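Local coordinates for flagellin B1 (Methanocaldococcus jannaschii DSM 2661, PDB 5YA6), which is an archaeal flagellin that probably assembles into the filament of the archaellum and carries a calcium-binding site, at residues Leu13-Thr19 with Leu32-Pro38; Tyr56-His61 with Val127-Pro133; Ile132-Val138 with Phe154-Tyr160. All coordinates share one frame; numbering follows the deposited sequence. Where two conformers were deposited one is given.

Contact 1 of 3, residues Leu13-Thr19 with Leu32-Pro38; sequences LMCIGVT and LAIYITP
Five straight backbone hydrogen bonds and one more bent join Leu13-Thr19 to Leu32-Pro38 as the two arms of an antiparallel beta hairpin. Met14 and Thr37 exchange a pair of them, with Met14 N 2.9 Å from Thr37 O, and Thr19 and Ala33 exchange another. Between these pairs the register slips by one residue: Cys15 faces Ile36 and Val18 faces Ile34, which leaves Ile16 and Gly17 together opposite Tyr35, a beta bulge. At the bulge Ile16 N binds Tyr35 O at 2.8 Å from 40° above the carbonyl plane, while Tyr35 N binds Gly17 O. Gly17 N lies 3.6 Å from Cys15 SG, to which it donates its N-H; SG swung opposite to its own backbone N (chi1 178°) lies on the carbonyl side, where this N-H can find it. With an alanine at Cys15, the amide of Gly17 would probably lose its sulfur acceptor and the CG2 methyl of Ile34, 4.0 Å from SG, would lose a neighbour.

Packing divides by face. Val18 and Ile34 run side by side, CG1 to CG1 at 4.1 Å, on the face shared with Cys15 and Ile36. On the other face Thr37 CG2 meets both the CE methyl of Met14, at 3.6 Å, and Ile16 CG2. Further along, Thr19 OG1 lies in the plane of the Tyr35 ring, at its edge, and a water joins it to Tyr35 OH.

Thr37 OG1 is bound to the backbone oxygen of Asp116, a calcium ligand. Leu32 and Ile34 pair through their backbones with strand 117-123, and Val18 with strand 164-168, placing the hairpin inside the large sheet.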
loop_
_atom_site.group_PDB
_atom_site.type_symbol
_atom_site.label_atom_id
_atom_site.label_comp_id
_atom_site.label_asym_id
_atom_site.label_seq_id
_atom_site.Cartn_x
_atom_site.Cartn_y
_atom_site.Cartn_z
ATOM N N LEU B 13 -1.372 -14.551 -5.575
ATOM C CA LEU B 13 -2.765 -14.124 -5.323
ATOM C C LEU B 13 -3.073 -12.767 -5.872
ATOM O O LEU B 13 -2.202 -11.935 -6.008
ATOM C CB LEU B 13 -3.030 -14.038 -3.852
ATOM C CG LEU B 13 -2.779 -15.311 -3.044
ATOM C CD1 LEU B 13 -3.113 -14.981 -1.585
ATOM C CD2 LEU B 13 -3.632 -16.445 -3.511
ATOM N N MET B 14 -4.308 -12.611 -6.312
ATOM C CA MET B 14 -4.833 -11.386 -6.873
ATOM C C MET B 14 -6.013 -10.926 -6.043
ATOM O O MET B 14 -6.952 -11.691 -5.785
ATOM C CB MET B 14 -5.305 -11.604 -8.313
ATOM C CG MET B 14 -5.818 -10.347 -9.011
ATOM S SD MET B 14 -6.245 -10.784 -10.720
ATOM C CE MET B 14 -7.249 -12.256 -10.606
ATOM N N CYS B 15 -6.036 -9.645 -5.732
ATOM C CA CYS B 15 -7.217 -9.050 -5.213
ATOM C C CYS B 15 -8.183 -8.734 -6.319
ATOM O O CYS B 15 -7.848 -8.042 -7.322
ATOM C CB CYS B 15 -6.876 -7.783 -4.373
ATOM S SG CYS B 15 -8.317 -6.896 -3.709
ATOM N N ILE B 16 -9.411 -9.270 -6.174
ATOM C CA ILE B 16 -10.471 -9.022 -7.141
ATOM C C ILE B 16 -11.607 -8.182 -6.603
ATOM O O ILE B 16 -12.708 -8.237 -7.120
ATOM C CB ILE B 16 -10.980 -10.364 -7.730
ATOM C CG1 ILE B 16 -11.446 -11.363 -6.650
ATOM C CG2 ILE B 16 -9.893 -10.985 -8.565
ATOM C CD1 ILE B 16 -12.359 -12.475 -7.144
ATOM N N GLY B 17 -11.326 -7.350 -5.618
ATOM C CA GLY B 17 -12.276 -6.424 -5.114
ATOM C C GLY B 17 -12.164 -6.202 -3.645
ATOM O O GLY B 17 -11.670 -7.052 -2.923
ATOM N N VAL B 18 -12.583 -5.024 -3.208
ATOM C CA VAL B 18 -12.760 -4.714 -1.802
ATOM C C VAL B 18 -14.092 -4.020 -1.599
ATOM O O VAL B 18 -14.400 -3.059 -2.312
ATOM C CB VAL B 18 -11.619 -3.831 -1.213
ATOM C CG1 VAL B 18 -11.829 -3.668 0.285
ATOM C CG2 VAL B 18 -10.261 -4.483 -1.523
ATOM N N THR B 19 -14.868 -4.495 -0.624
ATOM C CA THR B 19 -16.100 -3.795 -0.253
ATOM C C THR B 19 -15.963 -3.378 1.196
ATOM O O THR B 19 -15.145 -3.934 1.945
ATOM C CB THR B 19 -17.338 -4.622 -0.423
ATOM O OG1 THR B 19 -17.253 -5.674 0.500
ATOM C CG2 THR B 19 -17.479 -5.182 -1.813
ATOM N N LEU B 32 -14.220 -4.279 6.458
ATOM C CA LEU B 32 -13.721 -4.466 5.061
ATOM C C LEU B 32 -13.883 -5.926 4.690
ATOM O O LEU B 32 -13.690 -6.811 5.521
ATOM C CB LEU B 32 -12.250 -4.073 4.876
ATOM C CG LEU B 32 -11.915 -2.624 5.187
ATOM C CD1 LEU B 32 -10.435 -2.440 5.257
ATOM C CD2 LEU B 32 -12.552 -1.694 4.160
ATOM N N ALA B 33 -14.125 -6.184 3.421
ATOM C CA ALA B 33 -14.156 -7.523 2.871
ATOM C C ALA B 33 -13.255 -7.503 1.634
ATOM O O ALA B 33 -13.576 -6.825 0.603
ATOM C CB ALA B 33 -15.589 -7.928 2.523
ATOM N N ILE B 34 -12.112 -8.226 1.724
ATOM C CA ILE B 34 -11.108 -8.191 0.651
ATOM C C ILE B 34 -11.163 -9.490 -0.105
ATOM O O ILE B 34 -10.863 -10.580 0.457
ATOM C CB ILE B 34 -9.694 -7.957 1.230
ATOM C CG1 ILE B 34 -9.696 -6.657 2.036
ATOM C CG2 ILE B 34 -8.638 -8.046 0.156
ATOM C CD1 ILE B 34 -8.493 -6.541 2.979
ATOM N N TYR B 35 -11.570 -9.427 -1.358
ATOM C CA TYR B 35 -11.768 -10.649 -2.157
ATOM C C TYR B 35 -10.510 -11.004 -2.927
ATOM O O TYR B 35 -9.854 -10.148 -3.503
ATOM C CB TYR B 35 -12.918 -10.533 -3.127
ATOM C CG TYR B 35 -14.264 -10.341 -2.408
ATOM C CD1 TYR B 35 -14.678 -9.124 -1.914
ATOM C CD2 TYR B 35 -15.154 -11.400 -2.287
ATOM C CE1 TYR B 35 -15.887 -8.960 -1.255
ATOM C CE2 TYR B 35 -16.374 -11.250 -1.626
ATOM C CZ TYR B 35 -16.753 -10.029 -1.142
ATOM O OH TYR B 35 -17.969 -9.918 -0.462
ATOM N N ILE B 36 -10.159 -12.284 -2.791
ATOM C CA ILE B 36 -8.887 -12.881 -3.232
ATOM C C ILE B 36 -9.127 -14.140 -4.103
ATOM O O ILE B 36 -9.998 -14.935 -3.792
ATOM C CB ILE B 36 -8.074 -13.308 -2.001
ATOM C CG1 ILE B 36 -7.747 -12.076 -1.116
ATOM C CG2 ILE B 36 -6.861 -14.112 -2.410
ATOM C CD1 ILE B 36 -6.788 -11.089 -1.772
ATOM N N THR B 37 -8.351 -14.312 -5.162
ATOM C CA THR B 37 -8.350 -15.512 -5.977
ATOM C C THR B 37 -6.907 -15.766 -6.425
ATOM O O THR B 37 -6.129 -14.824 -6.545
ATOM C CB THR B 37 -9.309 -15.414 -7.192
ATOM O OG1 THR B 37 -9.569 -16.717 -7.763
ATOM C CG2 THR B 37 -8.741 -14.535 -8.263
ATOM N N PRO B 38 -6.541 -17.008 -6.681
ATOM C CA PRO B 38 -5.168 -17.232 -7.201
ATOM C C PRO B 38 -4.946 -16.602 -8.588
ATOM O O PRO B 38 -5.863 -16.541 -9.395
ATOM C CB PRO B 38 -5.033 -18.747 -7.259
ATOM C CG PRO B 38 -6.051 -19.259 -6.253
ATOM C CD PRO B 38 -7.203 -18.272 -6.383
HETATM O O HOH W 1 -19.322 -7.642 0.037
#

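Contact 2 of 3, residues Tyr56-His61 with Val127-Pro133; sequences YDGESH and VFNKAIP
Tyr56 reaches over Phe128 and on toward Lys130 and Pro133. Its CB sits above the Phe128 ring, 4.1 Å from the centroid and 21° off the normal, a CH-pi contact. With CG opposite the backbone N (chi1 166°), the ring is carried outward along the 127-133 segment, and its CD2 edge comes down on the same Phe128 ring, 3.6 Å from Phe128 CG; the planes stand at 58° in an edge-to-face pair. Farther out, CE1 meets the CG2 methyl of Ile132 at 4.2 Å, and on the other side CE2 comes near Lys130 CE. The hydroxyl ends between carbons: Tyr56 OH is 3.1 Å from Pro133 CD. It is also close to Lys130 CE, which lies at the ring edge near its plane.

Tyr56 opens the type I' beta turn to Glu59 that joins strands 51-56 and 59-69, so the contact lays the tip of a beta hairpin against the end of helix 124-128 and the loop after it. Asn129, with positive phi, is where that helix is left behind. Asp57, in the turn, places its CB over the centre of one face of the Tyr56 ring, and its OD2 forms a salt bridge with Lys130 NZ at 3.0 Å, met from above the carboxylate plane.

His61 completes an aromatic cluster. The edge of Phe128 points at its face in an offset edge-to-face pair, with His61 CD2 3.7 Å from Phe128 CE1, while the CG1 methyl of Val127 covers a face of the imidazole, 3.9 Å from the centroid.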
loop_
_atom_site.group_PDB
_atom_site.type_symbol
_atom_site.label_atom_id
_atom_site.label_comp_id
_atom_site.label_asym_id
_atom_site.label_seq_id
_atom_site.Cartn_x
_atom_site.Cartn_y
_atom_site.Cartn_z
ATOM N N TYR B 56 -2.744 2.878 7.046
ATOM C CA TYR B 56 -3.838 3.840 7.108
ATOM C C TYR B 56 -3.459 4.832 8.227
ATOM O O TYR B 56 -3.048 4.427 9.304
ATOM C CB TYR B 56 -5.253 3.156 7.307
ATOM C CG TYR B 56 -6.292 4.175 7.702
ATOM C CD1 TYR B 56 -6.687 5.186 6.853
ATOM C CD2 TYR B 56 -6.821 4.193 9.013
ATOM C CE1 TYR B 56 -7.533 6.208 7.245
ATOM C CE2 TYR B 56 -7.736 5.151 9.381
ATOM C CZ TYR B 56 -8.095 6.168 8.531
ATOM O OH TYR B 56 -8.885 7.192 8.945
ATOM N N ASP B 57 -3.555 6.116 7.934
ATOM C CA ASP B 57 -3.511 7.158 8.932
ATOM C C ASP B 57 -2.212 7.112 9.719
ATOM O O ASP B 57 -2.215 7.253 10.901
ATOM C CB ASP B 57 -4.743 7.049 9.875
ATOM C CG ASP B 57 -4.958 8.318 10.749
ATOM O OD1 ASP B 57 -4.621 9.424 10.326
ATOM O OD2 ASP B 57 -5.427 8.163 11.865
ATOM N N GLY B 58 -1.104 6.897 9.027
ATOM C CA GLY B 58 0.189 7.047 9.638
ATOM C C GLY B 58 0.591 5.867 10.504
ATOM O O GLY B 58 1.550 5.964 11.294
ATOM N N GLU B 59 -0.058 4.710 10.330
ATOM C CA GLU B 59 0.325 3.466 10.966
ATOM C C GLU B 59 0.276 2.299 9.999
ATOM O O GLU B 59 -0.593 2.231 9.158
ATOM C CB GLU B 59 -0.578 3.089 12.170
ATOM C CG GLU B 59 -0.645 4.065 13.317
ATOM C CD GLU B 59 -1.502 3.527 14.482
ATOM O OE1 GLU B 59 -1.399 2.288 14.853
ATOM O OE2 GLU B 59 -2.309 4.340 14.972
ATOM N N SER B 60 1.145 1.334 10.212
ATOM C CA SER B 60 1.179 0.127 9.451
ATOM C C SER B 60 0.671 -0.971 10.419
ATOM O O SER B 60 0.861 -0.877 11.676
ATOM C CB SER B 60 2.615 -0.166 8.992
ATOM O OG SER B 60 2.646 -1.258 8.082
ATOM N N HIS B 61 -0.192 -1.836 9.905
ATOM C CA HIS B 61 -0.770 -2.932 10.700
ATOM C C HIS B 61 -0.492 -4.215 10.029
ATOM O O HIS B 61 -0.577 -4.279 8.784
ATOM C CB HIS B 61 -2.268 -2.754 10.836
ATOM C CG HIS B 61 -2.644 -1.489 11.486
ATOM N ND1 HIS B 61 -2.846 -1.388 12.839
ATOM C CD2 HIS B 61 -2.820 -0.251 10.983
ATOM C CE1 HIS B 61 -3.158 -0.140 13.133
ATOM N NE2 HIS B 61 -3.137 0.570 12.022
ATOM N N VAL B 127 -9.141 -2.637 14.089
ATOM C CA VAL B 127 -7.730 -2.477 13.663
ATOM C C VAL B 127 -7.225 -1.030 13.780
ATOM O O VAL B 127 -6.127 -0.779 14.276
ATOM C CB VAL B 127 -7.539 -3.010 12.206
ATOM C CG1 VAL B 127 -6.115 -2.824 11.725
ATOM C CG2 VAL B 127 -7.881 -4.505 12.130
ATOM N N PHE B 128 -8.052 -0.103 13.366
ATOM C CA PHE B 128 -7.652 1.286 13.268
ATOM C C PHE B 128 -8.115 2.115 14.440
ATOM O O PHE B 128 -7.793 3.287 14.485
ATOM C CB PHE B 128 -8.189 1.884 11.934
ATOM C CG PHE B 128 -7.751 1.128 10.676
ATOM C CD1 PHE B 128 -6.463 0.669 10.505
ATOM C CD2 PHE B 128 -8.661 0.857 9.670
ATOM C CE1 PHE B 128 -6.073 0.001 9.339
ATOM C CE2 PHE B 128 -8.273 0.201 8.522
ATOM C CZ PHE B 128 -6.976 -0.250 8.360
ATOM N N ASN B 129 -8.923 1.513 15.321
ATOM C CA ASN B 129 -9.519 2.130 16.493
ATOM C C ASN B 129 -10.525 3.221 16.191
ATOM O O ASN B 129 -10.835 4.035 17.022
ATOM C CB ASN B 129 -8.403 2.605 17.453
ATOM C CG ASN B 129 -7.804 1.444 18.191
ATOM O OD1 ASN B 129 -6.729 0.976 17.842
ATOM N ND2 ASN B 129 -8.545 0.925 19.146
ATOM N N LYS B 130 -11.037 3.229 14.965
ATOM C CA LYS B 130 -12.126 4.111 14.566
ATOM C C LYS B 130 -12.589 3.670 13.202
ATOM O O LYS B 130 -11.879 2.890 12.539
ATOM C CB LYS B 130 -11.647 5.569 14.437
ATOM C CG LYS B 130 -10.444 5.742 13.514
ATOM C CD LYS B 130 -10.499 7.110 12.827
ATOM C CE LYS B 130 -9.179 7.466 12.142
ATOM N NZ LYS B 130 -8.096 7.718 13.134
ATOM N N ALA B 131 -13.779 4.137 12.796
ATOM C CA ALA B 131 -14.265 3.797 11.471
ATOM C C ALA B 131 -13.521 4.671 10.470
ATOM O O ALA B 131 -13.054 5.738 10.808
ATOM C CB ALA B 131 -15.764 3.989 11.384
ATOM N N ILE B 132 -13.383 4.184 9.244
ATOM C CA ILE B 132 -12.623 4.928 8.239
ATOM C C ILE B 132 -13.481 6.042 7.641
ATOM O O ILE B 132 -14.554 5.771 7.065
ATOM C CB ILE B 132 -12.147 3.998 7.127
ATOM C CG1 ILE B 132 -11.361 2.783 7.698
ATOM C CG2 ILE B 132 -11.340 4.783 6.136
ATOM C CD1 ILE B 132 -11.250 1.687 6.683
ATOM N N PRO B 133 -13.045 7.300 7.804
ATOM C CA PRO B 133 -13.878 8.383 7.278
ATOM C C PRO B 133 -13.740 8.556 5.785
ATOM O O PRO B 133 -12.938 7.877 5.113
ATOM C CB PRO B 133 -13.345 9.612 8.010
ATOM C CG PRO B 133 -11.988 9.279 8.402
ATOM C CD PRO B 133 -11.862 7.798 8.529
#

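Contact 3 of 3, residues Ile132-Val138 with Phe154-Tyr160; sequences IPTRSEV and FTTPAAY
Val138 and Phe154 form the last hydrogen-bonded pair at the open end of a beta hairpin, strands 137-143 and 150-155, and beyond them the two segments stay joined as loops, through side-chain hydroxyls as well as backbone bonds. The evidence for the strand part is reciprocal: Val138 N reaches Phe154 O at 2.9 Å and Phe154 N returns a bond to Val138 O, both nearly straight. On the same face Val138 CB lies over the ring of Phe154, 3.7 Å from its centroid. On the other face the hydroxyl of Thr155 donates to Glu137 OE1 at 2.6 Å, approaching from 36° above the carboxylate plane.

Thr156 carries the loop part. With OG1 placed between its own N and carbonyl carbon (chi1 61°), the hydroxyl donates to Pro133 O at 2.8 Å and accepts the N-H of Ser136 at 169°. Pro133 O is gripped a second time, by Ser136 OG at 2.9 Å, and Thr156 N binds Ser136 O, so Thr156 holds the other loop at both Pro133 and Ser136. Tyr160 OH stands 2.8 Å from Ile132 O, and the CG2 methyl of Thr134 covers one face of the Tyr160 ring, 3.9 Å from its centroid. Arg135 gives its N-H to Pro157 O and lays its CG against Ala158.

Phe154 packs on Leu167 and Gln168 of strand 164-168; Tyr160 rests on Ile29 and meets Tyr22. Strand 51-56 contributes Tyr56 beside Ser136, and Glu137 O is bound by Gln141 of the second subunit.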
loop_
_atom_site.group_PDB
_atom_site.type_symbol
_atom_site.label_atom_id
_atom_site.label_comp_id
_atom_site.label_asym_id
_atom_site.label_seq_id
_atom_site.Cartn_x
_atom_site.Cartn_y
_atom_site.Cartn_z
ATOM N N ILE B 132 -13.383 4.184 9.244
ATOM C CA ILE B 132 -12.623 4.928 8.239
ATOM C C ILE B 132 -13.481 6.042 7.641
ATOM O O ILE B 132 -14.554 5.771 7.065
ATOM C CB ILE B 132 -12.147 3.998 7.127
ATOM C CG1 ILE B 132 -11.361 2.783 7.698
ATOM C CG2 ILE B 132 -11.340 4.783 6.136
ATOM C CD1 ILE B 132 -11.250 1.687 6.683
ATOM N N PRO B 133 -13.045 7.300 7.804
ATOM C CA PRO B 133 -13.878 8.383 7.278
ATOM C C PRO B 133 -13.740 8.556 5.785
ATOM O O PRO B 133 -12.938 7.877 5.113
ATOM C CB PRO B 133 -13.345 9.612 8.010
ATOM C CG PRO B 133 -11.988 9.279 8.402
ATOM C CD PRO B 133 -11.862 7.798 8.529
ATOM N N THR B 134 -14.549 9.433 5.240
ATOM C CA THR B 134 -14.544 9.690 3.817
ATOM C C THR B 134 -13.155 10.218 3.357
ATOM O O THR B 134 -12.405 10.818 4.141
ATOM C CB THR B 134 -15.620 10.757 3.493
ATOM O OG1 THR B 134 -15.399 11.923 4.275
ATOM C CG2 THR B 134 -16.989 10.231 3.718
ATOM N N ARG B 135 -12.829 9.914 2.095
ATOM C CA ARG B 135 -11.620 10.425 1.400
ATOM C C ARG B 135 -10.345 9.920 2.039
ATOM O O ARG B 135 -9.350 10.640 2.070
ATOM C CB ARG B 135 -11.626 11.940 1.324
ATOM C CG ARG B 135 -12.873 12.475 0.642
ATOM C CD ARG B 135 -12.581 13.841 0.059
ATOM N NE ARG B 135 -12.365 14.831 1.094
ATOM C CZ ARG B 135 -11.762 16.003 0.926
ATOM N NH1 ARG B 135 -11.650 16.862 1.988
ATOM N NH2 ARG B 135 -11.276 16.331 -0.291
ATOM N N SER B 136 -10.359 8.681 2.550
ATOM C CA SER B 136 -9.255 8.121 3.259
ATOM C C SER B 136 -8.466 7.147 2.324
ATOM O O SER B 136 -9.015 6.229 1.688
ATOM C CB SER B 136 -9.709 7.313 4.437
ATOM O OG SER B 136 -10.126 8.129 5.524
ATOM N N GLU B 137 -7.140 7.262 2.372
ATOM C CA GLU B 137 -6.265 6.369 1.588
ATOM C C GLU B 137 -5.932 5.121 2.397
ATOM O O GLU B 137 -5.428 5.191 3.525
ATOM C CB GLU B 137 -4.925 7.036 1.278
ATOM C CG GLU B 137 -5.043 8.300 0.497
ATOM C CD GLU B 137 -5.407 8.104 -0.930
ATOM O OE1 GLU B 137 -5.786 6.986 -1.365
ATOM O OE2 GLU B 137 -5.353 9.127 -1.661
ATOM N N VAL B 138 -6.160 3.959 1.789
ATOM C CA VAL B 138 -5.779 2.680 2.352
ATOM C C VAL B 138 -4.933 1.885 1.381
ATOM O O VAL B 138 -5.313 1.765 0.217
ATOM C CB VAL B 138 -7.047 1.809 2.720
ATOM C CG1 VAL B 138 -6.584 0.538 3.428
ATOM C CG2 VAL B 138 -7.902 2.594 3.720
ATOM N N PHE B 154 -7.041 1.652 -2.260
ATOM C CA PHE B 154 -8.277 2.382 -2.496
ATOM C C PHE B 154 -8.304 3.657 -1.728
ATOM O O PHE B 154 -7.586 3.811 -0.734
ATOM C CB PHE B 154 -9.507 1.531 -2.190
ATOM C CG PHE B 154 -9.614 1.069 -0.790
ATOM C CD1 PHE B 154 -10.244 1.857 0.185
ATOM C CD2 PHE B 154 -9.233 -0.238 -0.436
ATOM C CE1 PHE B 154 -10.392 1.392 1.487
ATOM C CE2 PHE B 154 -9.361 -0.700 0.841
ATOM C CZ PHE B 154 -9.911 0.097 1.835
ATOM N N THR B 155 -9.105 4.582 -2.211
ATOM C CA THR B 155 -9.415 5.794 -1.494
ATOM C C THR B 155 -10.894 5.703 -1.218
ATOM O O THR B 155 -11.669 5.553 -2.156
ATOM C CB THR B 155 -9.159 7.046 -2.374
ATOM O OG1 THR B 155 -7.880 6.944 -2.982
ATOM C CG2 THR B 155 -9.293 8.321 -1.536
ATOM N N THR B 156 -11.308 5.810 0.064
ATOM C CA THR B 156 -12.741 5.716 0.332
ATOM C C THR B 156 -13.436 6.945 -0.322
ATOM O O THR B 156 -12.842 7.997 -0.436
ATOM C CB THR B 156 -13.093 5.676 1.815
ATOM O OG1 THR B 156 -12.664 6.837 2.490
ATOM C CG2 THR B 156 -12.452 4.432 2.415
ATOM N N PRO B 157 -14.688 6.768 -0.708
ATOM C CA PRO B 157 -15.365 7.877 -1.413
ATOM C C PRO B 157 -15.586 9.063 -0.486
ATOM O O PRO B 157 -15.498 8.927 0.743
ATOM C CB PRO B 157 -16.679 7.263 -1.828
ATOM C CG PRO B 157 -16.902 6.094 -0.963
ATOM C CD PRO B 157 -15.511 5.553 -0.725
ATOM N N ALA B 158 -15.881 10.234 -1.074
ATOM C CA ALA B 158 -16.104 11.440 -0.322
ATOM C C ALA B 158 -17.503 11.505 0.352
ATOM O O ALA B 158 -17.746 12.374 1.165
ATOM C CB ALA B 158 -15.904 12.637 -1.271
ATOM N N ALA B 159 -18.375 10.581 -0.019
ATOM C CA ALA B 159 -19.691 10.417 0.650
ATOM C C ALA B 159 -20.035 8.956 0.721
ATOM O O ALA B 159 -19.843 8.159 -0.262
ATOM C CB ALA B 159 -20.763 11.182 -0.095
ATOM N N TYR B 160 -20.528 8.565 1.911
ATOM C CA TYR B 160 -21.037 7.236 2.081
ATOM C C TYR B 160 -22.568 7.278 1.965
ATOM O O TYR B 160 -23.211 7.894 2.848
ATOM C CB TYR B 160 -20.641 6.670 3.437
ATOM C CG TYR B 160 -19.111 6.543 3.680
ATOM C CD1 TYR B 160 -18.274 6.049 2.701
ATOM C CD2 TYR B 160 -18.553 6.934 4.846
ATOM C CE1 TYR B 160 -16.912 5.905 2.928
ATOM C CE2 TYR B 160 -17.179 6.823 5.089
ATOM C CZ TYR B 160 -16.366 6.318 4.121
ATOM O OH TYR B 160 -15.024 6.122 4.305
#

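From the N terminus the contacts follow in series, without nesting or crossing. Contact 1 closes first, over twelve residues, mostly the rest of the two hairpin strands 13-23 and 28-38. Contact 2 closes a much longer excursion, some sixty-five residues, bringing the turn after strand 51-56 to the end of helix 124-128. Contact 3 opens where contact 2 ends, the two sharing Ile132 and Pro133, and closes the hairpin of strands 137-143 and 150-155. Tyr56 of contact 2 packs on Glu137 and Val138 of contact 3. Phe154 touches Val18 and Leu32 of contact 1, so outer strand 150-155 of the sheet meets strands 13-23 and 28-38 far from it in strand order.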